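Local coordinates for DUF3201 domain-containing protein (Pyrococcus furiosus, PDB 1YB3) that is of unknown function, a small hyperthermophile protein of the DUF3201 family built on a large antiparallel beta sheet with helices packed against it, at residues Y63-G74 against A78-A88; K108-E119 against E142-D150. All blocks are in the same frame, centred on the assembly; numbering follows the deposited sequence.

Contact 1: Y63-G74 against A78-A88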
# COMPACT_ATOMS: atom_id res chain seq x y z
N TYR A 63 -4.96 -9.96 14.90
CA TYR A 63 -6.27 -9.35 14.77
C TYR A 63 -6.56 -8.90 13.30
O TYR A 63 -5.63 -8.72 12.54
CB TYR A 63 -6.34 -8.15 15.68
CG TYR A 63 -5.25 -7.11 15.49
CD1 TYR A 63 -5.46 -5.99 14.66
CD2 TYR A 63 -4.04 -7.20 16.18
CE1 TYR A 63 -4.48 -5.02 14.51
CE2 TYR A 63 -3.04 -6.23 16.02
CZ TYR A 63 -3.28 -5.15 15.18
OH TYR A 63 -2.29 -4.19 15.04
N PRO A 64 -7.85 -8.77 12.93
CA PRO A 64 -8.18 -8.38 11.56
C PRO A 64 -8.02 -6.88 11.40
O PRO A 64 -8.11 -6.11 12.35
CB PRO A 64 -9.65 -8.72 11.45
CG PRO A 64 -10.18 -8.50 12.85
CD PRO A 64 -9.07 -9.02 13.73
N HIS A 65 -7.78 -6.45 10.17
CA HIS A 65 -7.90 -5.05 9.86
C HIS A 65 -8.69 -4.95 8.55
O HIS A 65 -8.68 -5.92 7.78
CB HIS A 65 -6.52 -4.40 9.75
CG HIS A 65 -5.79 -4.71 8.48
ND1 HIS A 65 -4.86 -5.72 8.39
CD2 HIS A 65 -5.83 -4.13 7.25
CE1 HIS A 65 -4.37 -5.76 7.17
NE2 HIS A 65 -4.94 -4.81 6.46
N PRO A 66 -9.36 -3.79 8.31
CA PRO A 66 -10.22 -3.67 7.11
C PRO A 66 -9.44 -3.32 5.84
O PRO A 66 -8.47 -2.56 5.89
CB PRO A 66 -11.20 -2.55 7.49
CG PRO A 66 -10.37 -1.64 8.42
CD PRO A 66 -9.40 -2.58 9.16
N ALA A 67 -9.84 -3.89 4.71
CA ALA A 67 -9.24 -3.54 3.42
C ALA A 67 -10.23 -3.84 2.31
O ALA A 67 -11.07 -4.72 2.46
CB ALA A 67 -7.91 -4.30 3.20
N PHE A 68 -10.11 -3.13 1.19
CA PHE A 68 -10.96 -3.43 0.02
C PHE A 68 -10.11 -3.42 -1.24
O PHE A 68 -9.20 -2.59 -1.37
CB PHE A 68 -12.16 -2.48 -0.10
CG PHE A 68 -11.81 -1.01 -0.18
CD1 PHE A 68 -11.66 -0.38 -1.44
CD2 PHE A 68 -11.64 -0.24 0.98
CE1 PHE A 68 -11.37 0.99 -1.52
CE2 PHE A 68 -11.34 1.11 0.90
CZ PHE A 68 -11.19 1.73 -0.37
N ALA A 69 -10.39 -4.36 -2.15
CA ALA A 69 -9.69 -4.47 -3.43
C ALA A 69 -10.07 -3.34 -4.40
O ALA A 69 -11.24 -2.90 -4.45
CB ALA A 69 -10.04 -5.81 -4.09
N VAL A 70 -9.07 -2.90 -5.15
CA VAL A 70 -9.24 -2.01 -6.30
C VAL A 70 -8.52 -2.70 -7.46
O VAL A 70 -7.31 -2.81 -7.46
CB VAL A 70 -8.62 -0.61 -6.07
CG1 VAL A 70 -8.87 0.31 -7.30
CG2 VAL A 70 -9.15 0.05 -4.78
N LYS A 71 -9.28 -3.22 -8.41
CA LYS A 71 -8.69 -4.01 -9.51
C LYS A 71 -8.12 -3.07 -10.57
O LYS A 71 -8.67 -2.01 -10.80
CB LYS A 71 -9.75 -4.91 -10.12
CG LYS A 71 -10.41 -5.85 -9.11
CD LYS A 71 -11.22 -6.90 -9.83
CE LYS A 71 -11.75 -7.92 -8.85
NZ LYS A 71 -12.25 -9.11 -9.59
N PRO A 72 -7.00 -3.46 -11.20
CA PRO A 72 -6.25 -4.69 -11.03
C PRO A 72 -5.12 -4.55 -10.01
O PRO A 72 -4.32 -3.61 -10.08
CB PRO A 72 -5.68 -4.93 -12.44
CG PRO A 72 -5.43 -3.53 -12.97
CD PRO A 72 -6.40 -2.61 -12.26
N GLY A 73 -5.07 -5.49 -9.06
CA GLY A 73 -3.88 -5.65 -8.23
C GLY A 73 -3.74 -4.69 -7.07
O GLY A 73 -2.70 -4.65 -6.40
N GLY A 74 -4.82 -3.96 -6.78
CA GLY A 74 -4.80 -2.95 -5.71
C GLY A 74 -5.58 -3.34 -4.46
O GLY A 74 -6.52 -4.15 -4.53
N ALA A 78 -6.81 0.08 6.32
CA ALA A 78 -6.30 0.83 7.47
C ALA A 78 -5.85 -0.17 8.50
O ALA A 78 -6.40 -1.28 8.59
CB ALA A 78 -7.37 1.74 8.06
N THR A 79 -4.81 0.22 9.22
CA THR A 79 -4.32 -0.53 10.39
C THR A 79 -4.25 0.50 11.52
O THR A 79 -4.56 1.67 11.32
CB THR A 79 -2.89 -1.04 10.15
OG1 THR A 79 -2.02 0.10 10.10
CG2 THR A 79 -2.76 -1.87 8.83
N PRO A 80 -3.85 0.08 12.74
CA PRO A 80 -3.71 1.10 13.79
C PRO A 80 -2.75 2.26 13.45
O PRO A 80 -2.77 3.31 14.12
CB PRO A 80 -3.21 0.29 14.99
CG PRO A 80 -3.76 -1.10 14.75
CD PRO A 80 -3.58 -1.28 13.25
N GLN A 81 -1.92 2.07 12.43
CA GLN A 81 -1.01 3.15 11.95
C GLN A 81 -1.71 4.19 11.08
O GLN A 81 -1.26 5.35 10.97
CB GLN A 81 0.15 2.57 11.15
CG GLN A 81 1.26 1.95 11.99
CD GLN A 81 2.43 1.45 11.14
OE1 GLN A 81 2.24 0.96 10.03
NE2 GLN A 81 3.63 1.58 11.66
N GLY A 82 -2.82 3.78 10.46
CA GLY A 82 -3.56 4.65 9.53
C GLY A 82 -3.86 3.98 8.20
O GLY A 82 -3.82 2.76 8.08
N PHE A 83 -4.19 4.81 7.21
CA PHE A 83 -4.52 4.33 5.87
C PHE A 83 -3.28 3.82 5.12
O PHE A 83 -2.15 4.30 5.33
CB PHE A 83 -5.05 5.47 5.00
CG PHE A 83 -6.36 6.05 5.42
CD1 PHE A 83 -7.56 5.33 5.29
CD2 PHE A 83 -6.42 7.37 5.87
CE1 PHE A 83 -8.79 5.91 5.64
CE2 PHE A 83 -7.64 7.96 6.22
CZ PHE A 83 -8.83 7.23 6.10
N TYR A 84 -3.51 2.90 4.19
CA TYR A 84 -2.49 2.53 3.21
C TYR A 84 -3.18 2.14 1.91
O TYR A 84 -4.38 1.84 1.88
CB TYR A 84 -1.63 1.38 3.72
CG TYR A 84 -2.40 0.07 3.78
CD1 TYR A 84 -2.43 -0.78 2.69
CD2 TYR A 84 -3.16 -0.26 4.91
CE1 TYR A 84 -3.18 -1.98 2.71
CE2 TYR A 84 -3.90 -1.46 4.94
CZ TYR A 84 -3.90 -2.30 3.85
OH TYR A 84 -4.64 -3.47 3.87
N PHE A 85 -2.42 2.17 0.82
CA PHE A 85 -2.83 1.47 -0.38
C PHE A 85 -1.62 0.76 -0.94
O PHE A 85 -0.47 1.12 -0.64
CB PHE A 85 -3.49 2.41 -1.41
CG PHE A 85 -2.56 3.44 -1.99
CD1 PHE A 85 -1.82 3.16 -3.13
CD2 PHE A 85 -2.44 4.69 -1.39
CE1 PHE A 85 -0.95 4.11 -3.68
CE2 PHE A 85 -1.54 5.66 -1.93
CZ PHE A 85 -0.80 5.35 -3.07
N VAL A 86 -1.89 -0.27 -1.72
CA VAL A 86 -0.82 -1.07 -2.32
C VAL A 86 -1.29 -1.55 -3.68
O VAL A 86 -2.45 -1.94 -3.83
CB VAL A 86 -0.41 -2.27 -1.40
CG1 VAL A 86 -1.61 -3.10 -1.01
CG2 VAL A 86 0.71 -3.13 -2.05
N PHE A 87 -0.39 -1.52 -4.68
CA PHE A 87 -0.67 -2.13 -5.97
C PHE A 87 0.42 -3.12 -6.30
O PHE A 87 1.60 -2.84 -6.05
CB PHE A 87 -0.70 -1.07 -7.07
CG PHE A 87 -2.03 -0.35 -7.17
CD1 PHE A 87 -3.03 -0.85 -7.99
CD2 PHE A 87 -2.25 0.81 -6.45
CE1 PHE A 87 -4.26 -0.21 -8.10
CE2 PHE A 87 -3.51 1.47 -6.55
CZ PHE A 87 -4.48 0.95 -7.37
N ALA A 88 0.01 -4.25 -6.87
CA ALA A 88 0.93 -5.31 -7.28
C ALA A 88 1.01 -5.32 -8.79
O ALA A 88 -0.04 -5.27 -9.47
CB ALA A 88 0.44 -6.66 -6.78
O HOH W 1 -1.92 -4.51 -11.32
O HOH W 2 -2.64 -5.36 -3.89

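Contact 2: K108-E119 against E142-D150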
# COMPACT_ATOMS: atom_id res chain seq x y z
N LYS A 108 6.13 7.52 2.64
CA LYS A 108 6.17 6.27 3.44
C LYS A 108 5.92 5.08 2.54
O LYS A 108 4.84 4.45 2.60
CB LYS A 108 5.15 6.33 4.60
CG LYS A 108 5.40 7.49 5.56
CD LYS A 108 4.46 7.44 6.75
CE LYS A 108 4.48 8.77 7.50
NZ LYS A 108 3.51 8.77 8.64
N LEU A 109 6.90 4.80 1.69
CA LEU A 109 6.83 3.76 0.67
C LEU A 109 7.57 2.50 1.06
O LEU A 109 8.69 2.56 1.59
CB LEU A 109 7.44 4.31 -0.64
CG LEU A 109 7.61 3.36 -1.82
CD1 LEU A 109 6.25 3.02 -2.41
CD2 LEU A 109 8.51 4.01 -2.86
N PHE A 110 6.95 1.38 0.76
CA PHE A 110 7.58 0.06 0.85
C PHE A 110 7.42 -0.64 -0.50
O PHE A 110 6.36 -0.57 -1.13
CB PHE A 110 6.90 -0.81 1.93
CG PHE A 110 6.96 -0.23 3.33
CD1 PHE A 110 7.93 -0.68 4.22
CD2 PHE A 110 6.06 0.74 3.75
CE1 PHE A 110 7.98 -0.15 5.54
CE2 PHE A 110 6.10 1.28 5.04
CZ PHE A 110 7.08 0.83 5.94
N ILE A 111 8.46 -1.36 -0.93
CA ILE A 111 8.36 -2.18 -2.13
C ILE A 111 8.81 -3.58 -1.73
O ILE A 111 9.91 -3.73 -1.19
CB ILE A 111 9.28 -1.67 -3.25
CG1 ILE A 111 9.02 -0.18 -3.53
CG2 ILE A 111 9.10 -2.51 -4.52
CD1 ILE A 111 10.05 0.45 -4.50
N TYR A 112 7.96 -4.55 -1.97
CA TYR A 112 8.17 -5.91 -1.44
C TYR A 112 7.56 -6.97 -2.32
O TYR A 112 6.69 -6.68 -3.12
CB TYR A 112 7.65 -6.02 0.01
CG TYR A 112 6.20 -5.62 0.26
CD1 TYR A 112 5.15 -6.50 0.01
CD2 TYR A 112 5.90 -4.35 0.78
CE1 TYR A 112 3.80 -6.13 0.26
CE2 TYR A 112 4.57 -3.97 1.04
CZ TYR A 112 3.53 -4.86 0.77
OH TYR A 112 2.21 -4.49 1.03
N GLY A 113 8.04 -8.21 -2.20
CA GLY A 113 7.47 -9.34 -2.94
C GLY A 113 6.24 -9.92 -2.27
O GLY A 113 5.41 -9.18 -1.73
N ALA A 114 6.12 -11.25 -2.28
CA ALA A 114 4.93 -11.93 -1.74
C ALA A 114 4.65 -11.63 -0.27
O ALA A 114 3.50 -11.47 0.12
CB ALA A 114 5.03 -13.44 -1.96
N GLU A 115 5.71 -11.53 0.54
CA GLU A 115 5.57 -11.21 1.97
C GLU A 115 6.29 -9.92 2.35
O GLU A 115 7.51 -9.80 2.16
CB GLU A 115 6.13 -12.36 2.84
CG GLU A 115 5.62 -13.75 2.46
CD GLU A 115 4.12 -13.93 2.64
OE1 GLU A 115 3.51 -13.17 3.43
OE2 GLU A 115 3.56 -14.84 2.00
N ASN A 116 5.57 -8.94 2.92
CA ASN A 116 6.23 -7.70 3.31
C ASN A 116 7.31 -7.86 4.37
O ASN A 116 8.31 -7.17 4.34
CB ASN A 116 5.22 -6.60 3.72
CG ASN A 116 4.32 -7.00 4.88
OD1 ASN A 116 4.37 -8.15 5.37
ND2 ASN A 116 3.48 -6.06 5.32
N PHE A 117 7.12 -8.79 5.30
CA PHE A 117 8.08 -8.94 6.39
C PHE A 117 9.37 -9.65 5.92
O PHE A 117 10.41 -9.54 6.58
CB PHE A 117 7.44 -9.68 7.57
CG PHE A 117 7.18 -11.14 7.30
CD1 PHE A 117 8.14 -12.10 7.65
CD2 PHE A 117 6.00 -11.55 6.70
CE1 PHE A 117 7.91 -13.44 7.40
CE2 PHE A 117 5.76 -12.90 6.45
CZ PHE A 117 6.73 -13.85 6.80
N LEU A 118 9.28 -10.37 4.80
CA LEU A 118 10.38 -11.21 4.33
C LEU A 118 11.09 -10.66 3.09
O LEU A 118 12.31 -10.60 3.07
CB LEU A 118 9.89 -12.63 4.04
CG LEU A 118 10.96 -13.70 3.82
CD1 LEU A 118 11.82 -13.89 5.08
CD2 LEU A 118 10.32 -15.02 3.39
N GLU A 119 10.34 -10.28 2.07
CA GLU A 119 10.93 -9.90 0.80
C GLU A 119 10.86 -8.41 0.56
O GLU A 119 10.14 -7.96 -0.33
CB GLU A 119 10.25 -10.64 -0.36
CG GLU A 119 10.53 -12.14 -0.45
CD GLU A 119 9.34 -13.01 -0.12
OE1 GLU A 119 8.18 -12.58 -0.30
OE2 GLU A 119 9.55 -14.17 0.28
N GLU A 142 10.86 -13.41 -7.12
CA GLU A 142 9.51 -12.88 -6.93
C GLU A 142 8.89 -12.40 -8.25
O GLU A 142 9.50 -11.61 -8.97
CB GLU A 142 9.52 -11.75 -5.88
CG GLU A 142 9.98 -12.17 -4.46
CD GLU A 142 9.00 -13.08 -3.73
OE1 GLU A 142 7.78 -12.85 -3.81
OE2 GLU A 142 9.45 -14.03 -3.05
N GLU A 143 7.70 -12.91 -8.57
CA GLU A 143 7.01 -12.56 -9.81
C GLU A 143 6.16 -11.28 -9.69
O GLU A 143 6.13 -10.47 -10.60
CB GLU A 143 6.15 -13.74 -10.30
CG GLU A 143 5.14 -13.42 -11.42
CD GLU A 143 5.76 -12.84 -12.69
OE1 GLU A 143 7.00 -12.91 -12.88
OE2 GLU A 143 4.98 -12.30 -13.51
N MSE A 144 5.47 -11.13 -8.56
CA MSE A 144 4.60 -9.96 -8.32
C MSE A 144 5.31 -9.01 -7.36
O MSE A 144 5.78 -9.43 -6.29
CB MSE A 144 3.25 -10.39 -7.73
CG MSE A 144 2.45 -11.35 -8.62
SE MSE A 144 1.95 -10.51 -10.32
CE MSE A 144 1.06 -8.97 -9.61
N ILE A 145 5.42 -7.73 -7.74
CA ILE A 145 6.08 -6.74 -6.90
C ILE A 145 5.03 -5.75 -6.41
O ILE A 145 4.29 -5.19 -7.22
CB ILE A 145 7.19 -5.96 -7.67
CG1 ILE A 145 8.15 -6.91 -8.44
CG2 ILE A 145 7.93 -4.96 -6.75
CD1 ILE A 145 8.80 -8.03 -7.58
N ASN A 146 4.98 -5.55 -5.09
CA ASN A 146 4.02 -4.68 -4.45
C ASN A 146 4.63 -3.34 -4.08
O ASN A 146 5.77 -3.28 -3.59
CB ASN A 146 3.48 -5.32 -3.17
CG ASN A 146 2.68 -6.56 -3.43
OD1 ASN A 146 1.49 -6.49 -3.67
ND2 ASN A 146 3.34 -7.71 -3.36
N PHE A 147 3.86 -2.27 -4.29
CA PHE A 147 4.26 -0.90 -3.97
C PHE A 147 3.21 -0.39 -3.01
O PHE A 147 2.06 -0.22 -3.40
CB PHE A 147 4.26 -0.05 -5.24
CG PHE A 147 5.25 -0.53 -6.27
CD1 PHE A 147 6.51 0.06 -6.37
CD2 PHE A 147 4.94 -1.64 -7.08
CE1 PHE A 147 7.46 -0.42 -7.30
CE2 PHE A 147 5.86 -2.14 -7.99
CZ PHE A 147 7.14 -1.53 -8.10
N GLU A 148 3.59 -0.21 -1.74
CA GLU A 148 2.67 0.22 -0.68
C GLU A 148 3.03 1.62 -0.19
O GLU A 148 4.19 1.91 0.10
CB GLU A 148 2.68 -0.77 0.53
CG GLU A 148 1.91 -0.22 1.72
CD GLU A 148 1.82 -1.19 2.92
OE1 GLU A 148 1.95 -2.41 2.70
OE2 GLU A 148 1.61 -0.72 4.06
N VAL A 149 2.03 2.50 -0.10
CA VAL A 149 2.21 3.83 0.47
C VAL A 149 1.34 3.94 1.73
O VAL A 149 0.14 3.62 1.68
CB VAL A 149 1.84 4.91 -0.58
CG1 VAL A 149 2.00 6.30 0.02
CG2 VAL A 149 2.69 4.71 -1.89
N ASP A 150 1.96 4.36 2.84
CA ASP A 150 1.27 4.53 4.14
C ASP A 150 1.04 6.01 4.44
O ASP A 150 1.90 6.86 4.13
CB ASP A 150 2.09 3.90 5.27
CG ASP A 150 2.21 2.38 5.16
OD1 ASP A 150 1.52 1.79 4.30
OD2 ASP A 150 2.99 1.79 5.94
O HOH W 3 3.45 8.65 2.76
O HOH W 4 3.58 -3.25 4.66

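Contact 1: Y63-G74 against A78-A88
His65 reaches across to Tyr84, its NE2 and the phenol OH lying 2.9 Å apart in a hydrogen bond that either could donate. The hydroxyl meets the imidazole edge in the ring plane, while the two rings are inclined at 69°. CG of His65 sits between its own N and carbonyl carbon (chi1 76°), which lays the ring alongside Thr79; the CG2 methyl of Thr79 lies over one imidazole face, 4.2 Å from the centroid, as a CH-pi contact. The Tyr84 OH also brushes CB of Ala67. A leucine in place of His65 would probably leave the Tyr84 hydroxyl without this partner and the Thr79 methyl without its aromatic face. Close by, Ala78 N bonds to Pro66 O, and helix 11-35 covers Pro66 and Ala78 with Ile21, Trp22 and Ile25.

At the other end the chain turns through Pro72, entered by a cis peptide, and packing is again close. Gly74 CA lies over one face of the Phe87 ring, 3.9 Å from its centroid, where a side chain would collide with that ring; Pro72 O comes to the ring edge. Gly73 O accepts from Ala88 N at 2.8 Å. Phe165 of helix 155-171 also meets the Phe87 ring.

Both ends loosen toward solvent: beyond His65, exposed Tyr63 puts its OH 3.4 Å from Pro80 CG; at the Pro72 turn a water bridges Pro72 O and Ala88 O. Strands 65-71 and 82-88 are not direct neighbours: their axes come no closer than 8.8 Å and are inclined at 39°, because strand 74-79 runs between them. The arrangement is a three-stranded antiparallel meander, two consecutive hairpins, the outer strands meeting through side chains such as Tyr84 that reach over the middle strand.

Contact 2: K108-E119 against E142-D150
Strands 108-112 and 144-150 run antiparallel, their axes 4.7 Å apart at closest approach and their directions at 162°. Phe110 with Glu148 and Tyr112 with Asn146 are hydrogen-bonded pairs, each exchanging two N-H...O=C bonds; Leu109 with Val149 and Ile111 with Phe147 are the non-hydrogen-bonded pairs between and beside them. Beyond Asp150, a water joins its carbonyl to Lys108 N.

On the face carrying Leu109, Ile111, Phe147 and Val149 the contact is apolar. Ile111 lays CG2 over one face of the Phe147 ring, 4.2 Å from its centroid, and the same methyl meets Ile145 CG2 at 3.5 Å. Ile99, Val102 and Ile103 of helix 96-105 cover this side.

The opposite face is mixed: Phe110 and Tyr112 lie beside Asn146, Glu148 and Asp150. Tyr112 holds CG between its N and carbonyl carbon (chi1 54°), and its ring lies along the strand pair over Asn146 CB and on to Glu148. Its OH donates to Glu148 OE1 at 2.7 Å, nearly in line with the C-O bond, the carboxylate plane standing 80° to the ring. Glu148 stretches out to meet it, CG opposite the backbone N, and a water links OE1 to Asn116 ND2. CB of Asn116 covers one face of the tyrosine ring. Glu148 OE2 is only 2.5 Å from Asp150 OD1, a spacing that suggests one of the two acids is protonated.

Beyond Tyr112, Ala114 N donates to OE1 of Glu142, just ahead of strand 144-150, at 2.8 Å from above the carboxylate plane. That carboxylate stacks on Glu119's, an apposition of like charges that may raise the pKa of one acid; Glu119 OE1 accepts from Glu115 N. The pairing is that of inner strands in an antiparallel sheet, with a helix-covered apolar face and a second face where aromatic rings lie beside the acids Glu148 and Asp150.

Overall arrangement
From the N terminus, helix 11-35 leads into edge strand 40-47, beside which strand 65-71 pairs. Contact 1 then closes a short loop, bringing 63-74 and 78-88 together around the intervening strand 74-79. The chain continues through helix 96-105 before contact 2 opens at 108-119; it closes a longer loop, holding strand 120-123 and helix 130-138, when 142-150 returns. The contacts follow in series, neither nested nor crossed. Space joins them nonetheless: strand 144-150 inserts between 82-90 and 108-112, with Val149 N 2.9 Å from Phe85 O and Phe147 N 2.9 Å from Phe87 O, joining the meander of 65-90 to strands 108-112 and 120-123 in one seven-stranded sheet.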